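Local coordinates for tRNA-splicing endonuclease (Sulfolobus tokodaii, PDB 2CV8), which excises introns from precursor tRNAs, probably cutting both splice sites to leave 2',3'-cyclic phosphate and 5'-hydroxyl ends, at residues G28-I31 and G32-K35; K37-E40 and E41-S44. All coordinates share one frame; numbering follows the deposited sequence.

Contact 1 (G28-I31 and G32-K35); sequences GKPI and GISK
Pro30 and Ile33 are the outer residues of a type II beta turn, in which Ile31 has an extended backbone and Gly32 takes positive phi (100°). The turn ends the short edge strand 29-30 of the sheet in the N-terminal domain, a strand that runs antiparallel to 46-49 through backbone bonds of Lys29 with Ile47 and Ile31 with Glu45. Gly32 illustrates why the second corner of such a turn is so often glycine: a beta carbon would collide with the carbonyl oxygen of Ile31.

One side chain spans the turn. Lys29 leaves the strand with CG anti to the backbone nitrogen (chi1 179°), runs straight out past the following loop and bends only at the last torsion, which swings the ammonium group back over the turn. There NZ lies by two carbonyl oxygens. It donates to Ile33 O at 2.5 Å, lying 21° from the plane of that carbonyl, and a second, weak bond reaches Pro30 O, 3.5 Å from Lys29 NZ. On the way the aliphatic chain passes alongside Ser34 O, with Lys29 CG 3.4 Å from that oxygen. A methionine in place of Lys29 could still follow the loop but would probably leave Ile33 O without this donor and end the weaker link to Pro30 O.

At the start of the strand, Gly28 O bonds to Arg105 of strand 103-106, a link to the catalytic domain, while Gly28 N bonds to Glu52 of helix 50-58. Ser34 lies about 11 Å, side chain to side chain, from Tyr117, a predicted active-site residue. On the apolar side of the turn, Ile33 CD1 rests 3.9 Å from Pro30 CB.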
loop_
_atom_site.group_PDB
_atom_site.type_symbol
_atom_site.label_atom_id
_atom_site.label_comp_id
_atom_site.label_asym_id
_atom_site.label_seq_id
_atom_site.Cartn_x
_atom_site.Cartn_y
_atom_site.Cartn_z
ATOM N N GLY B 28 -27.250 -5.498 -0.923
ATOM C CA GLY B 28 -27.933 -4.974 0.243
ATOM C C GLY B 28 -27.916 -5.849 1.482
ATOM O O GLY B 28 -27.423 -6.980 1.472
ATOM N N LYS B 29 -28.476 -5.302 2.558
ATOM C CA LYS B 29 -28.554 -5.979 3.842
ATOM C C LYS B 29 -29.962 -5.848 4.411
ATOM O O LYS B 29 -30.542 -4.768 4.409
ATOM C CB LYS B 29 -27.549 -5.348 4.800
ATOM C CG LYS B 29 -27.540 -5.940 6.199
ATOM C CD LYS B 29 -26.517 -5.232 7.082
ATOM C CE LYS B 29 -26.567 -5.739 8.515
ATOM N NZ LYS B 29 -27.880 -5.466 9.164
ATOM N N PRO B 30 -30.548 -6.956 4.875
ATOM C CA PRO B 30 -31.896 -6.868 5.439
ATOM C C PRO B 30 -31.819 -6.218 6.812
ATOM O O PRO B 30 -30.809 -6.341 7.513
ATOM C CB PRO B 30 -32.337 -8.325 5.511
ATOM C CG PRO B 30 -31.581 -8.964 4.402
ATOM C CD PRO B 30 -30.210 -8.356 4.576
ATOM N N ILE B 31 -32.879 -5.503 7.170
ATOM C CA ILE B 31 -32.980 -4.805 8.450
ATOM C C ILE B 31 -33.142 -5.779 9.621
ATOM O O ILE B 31 -34.076 -6.583 9.636
ATOM C CB ILE B 31 -34.207 -3.862 8.449
ATOM C CG1 ILE B 31 -34.061 -2.819 7.337
ATOM C CG2 ILE B 31 -34.385 -3.225 9.825
ATOM C CD1 ILE B 31 -34.999 -1.625 7.493
ATOM N N GLY B 32 -32.241 -5.710 10.600
ATOM C CA GLY B 32 -32.350 -6.595 11.751
ATOM C C GLY B 32 -31.447 -7.813 11.714
ATOM O O GLY B 32 -31.054 -8.325 12.764
ATOM N N ILE B 33 -31.139 -8.299 10.511
ATOM C CA ILE B 33 -30.246 -9.449 10.342
ATOM C C ILE B 33 -28.899 -8.875 9.926
ATOM O O ILE B 33 -28.835 -7.772 9.379
ATOM C CB ILE B 33 -30.677 -10.370 9.196
ATOM C CG1 ILE B 33 -32.194 -10.442 9.100
ATOM C CG2 ILE B 33 -30.101 -11.764 9.418
ATOM C CD1 ILE B 33 -32.667 -11.351 7.979
ATOM N N SER B 34 -27.825 -9.611 10.170
ATOM C CA SER B 34 -26.512 -9.125 9.775
ATOM C C SER B 34 -26.230 -9.573 8.345
ATOM O O SER B 34 -26.095 -8.756 7.432
ATOM C CB SER B 34 -25.445 -9.664 10.721
ATOM O OG SER B 34 -25.665 -9.185 12.033
ATOM N N LYS B 35 -26.148 -10.880 8.152
ATOM C CA LYS B 35 -25.898 -11.417 6.831
ATOM C C LYS B 35 -26.561 -12.777 6.667
ATOM O O LYS B 35 -26.090 -13.788 7.190
ATOM C CB LYS B 35 -24.389 -11.505 6.562
ATOM C CG LYS B 35 -23.783 -10.193 6.066
ATOM C CD LYS B 35 -22.297 -10.324 5.760
ATOM C CE LYS B 35 -21.786 -9.126 4.958
ATOM N NZ LYS B 35 -22.004 -7.811 5.630
#

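Contact 2 (K37-E40 and E41-S44); sequences KSAE and EINS
Glu41 folds its side chain back along the chain to the amide of Ser38, three residues earlier, where Ser38 N donates to Glu41 OE2 at 3.3 Å. The torsion responsible is chi1 (45°), which sets CG between the backbone nitrogen and the carbonyl carbon; beyond it the chain is extended. A weak bond from Lys37 N to the same oxygen is modelled too, but OE2 is doubtfully placed, so both bonds are less certain in detail. The side chain of Lys37 crosses that of Glu41 at about a right angle.

The backbone brings these groups together. Glu41 N bonds to Ser38 O at 3.2 Å, and the next bond, from Ile42 N to Ala39 O, repeats that length (3.2 Å).

Ile42 then carries the turn inward. Its CD1 lies 3.8 Å from Ala39 CA, and both residues pack on Tyr22 of helix 15-25. The same helix supplies Arg19, whose NE bonds to Ile42 O, while Pro30 and Pro36 also touch Ile42. Successive bonds from amide to the carbonyl three residues back mark a short 3-10 turn, here between antiparallel strands 29-30 and 46-49. The carboxylate at Ser38 N resembles half of a capping box; the reciprocal half is not formed, Ser38 OG being 3.9 Å from Glu41 N.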
loop_
_atom_site.group_PDB
_atom_site.type_symbol
_atom_site.label_atom_id
_atom_site.label_comp_id
_atom_site.label_asym_id
_atom_site.label_seq_id
_atom_site.Cartn_x
_atom_site.Cartn_y
_atom_site.Cartn_z
ATOM N N LYS B 37 -27.829 -16.297 5.267
ATOM C CA LYS B 37 -27.181 -17.382 4.537
ATOM C C LYS B 37 -27.819 -17.385 3.147
ATOM O O LYS B 37 -27.127 -17.343 2.130
ATOM C CB LYS B 37 -27.438 -18.725 5.228
ATOM C CG LYS B 37 -26.914 -18.812 6.655
ATOM C CD LYS B 37 -27.940 -19.448 7.591
ATOM C CE LYS B 37 -28.370 -20.831 7.122
ATOM N NZ LYS B 37 -27.257 -21.820 7.163
ATOM N N SER B 38 -29.149 -17.424 3.119
ATOM C CA SER B 38 -29.908 -17.413 1.869
ATOM C C SER B 38 -30.952 -16.301 1.898
ATOM O O SER B 38 -31.266 -15.763 2.965
ATOM C CB SER B 38 -30.611 -18.752 1.659
ATOM O OG SER B 38 -31.436 -19.069 2.767
ATOM N N ALA B 39 -31.480 -15.949 0.727
ATOM C CA ALA B 39 -32.498 -14.908 0.645
ATOM C C ALA B 39 -33.769 -15.470 1.279
ATOM O O ALA B 39 -34.725 -14.755 1.584
ATOM C CB ALA B 39 -32.756 -14.545 -0.804
ATOM N N GLU B 40 -33.740 -16.776 1.488
ATOM C CA GLU B 40 -34.843 -17.509 2.060
ATOM C C GLU B 40 -35.136 -17.044 3.487
ATOM O O GLU B 40 -36.289 -17.038 3.924
ATOM C CB GLU B 40 -34.490 -18.998 2.004
ATOM C CG GLU B 40 -35.653 -19.955 2.014
ATOM C CD GLU B 40 -36.780 -19.526 1.116
ATOM O OE1 GLU B 40 -37.586 -18.672 1.551
ATOM O OE2 GLU B 40 -36.861 -20.037 -0.020
ATOM N N GLU B 41 -34.104 -16.632 4.214
ATOM C CA GLU B 41 -34.313 -16.175 5.588
ATOM C C GLU B 41 -34.505 -14.663 5.748
ATOM O O GLU B 41 -34.394 -14.137 6.850
ATOM C CB GLU B 41 -33.170 -16.673 6.495
ATOM C CG GLU B 41 -31.764 -16.522 5.930
ATOM C CD GLU B 41 -30.718 -17.298 6.735
ATOM O OE1 GLU B 41 -30.563 -17.018 7.945
ATOM O OE2 GLU B 41 -30.056 -18.189 6.151
ATOM N N ILE B 42 -34.807 -13.974 4.652
ATOM C CA ILE B 42 -35.025 -12.527 4.681
ATOM C C ILE B 42 -36.516 -12.229 4.824
ATOM O O ILE B 42 -37.326 -12.679 4.009
ATOM C CB ILE B 42 -34.507 -11.834 3.376
ATOM C CG1 ILE B 42 -32.984 -11.956 3.280
ATOM C CG2 ILE B 42 -34.931 -10.357 3.359
ATOM C CD1 ILE B 42 -32.384 -11.362 2.004
ATOM N N ASN B 43 -36.876 -11.467 5.853
ATOM C CA ASN B 43 -38.274 -11.118 6.093
ATOM C C ASN B 43 -38.442 -9.643 6.362
ATOM O O ASN B 43 -39.538 -9.180 6.658
ATOM C CB ASN B 43 -38.831 -11.889 7.283
ATOM C CG ASN B 43 -38.919 -13.366 7.020
ATOM O OD1 ASN B 43 -37.923 -14.090 7.108
ATOM N ND2 ASN B 43 -40.116 -13.830 6.676
ATOM N N SER B 44 -37.348 -8.907 6.276
ATOM C CA SER B 44 -37.404 -7.480 6.510
ATOM C C SER B 44 -36.913 -6.764 5.267
ATOM O O SER B 44 -36.158 -7.325 4.479
ATOM C CB SER B 44 -36.547 -7.109 7.719
ATOM O OG SER B 44 -35.205 -7.531 7.549
#

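In the fold
Contacts 1 and 2 follow each other within one connection of the N-terminal domain, their centres about 9 Å apart. Neither belongs to the core: contact 1 is a surface turn, whereas contact 2 is partly buried, settled on helix 15-25 although farther from the centre of the chain. The chemistry is reversed between them, a lysine donating hydrogen bonds to backbone carbonyls, one of them weak, in the first and a glutamate that accepts, in a less certain geometry, from backbone amides in the second. They join where the chain returns: Ile31 O and Ser44 OG, 2.6 Å apart, probably form a hydrogen bond, and Pro30 CG meets Ile42 CD1 at 3.5 Å.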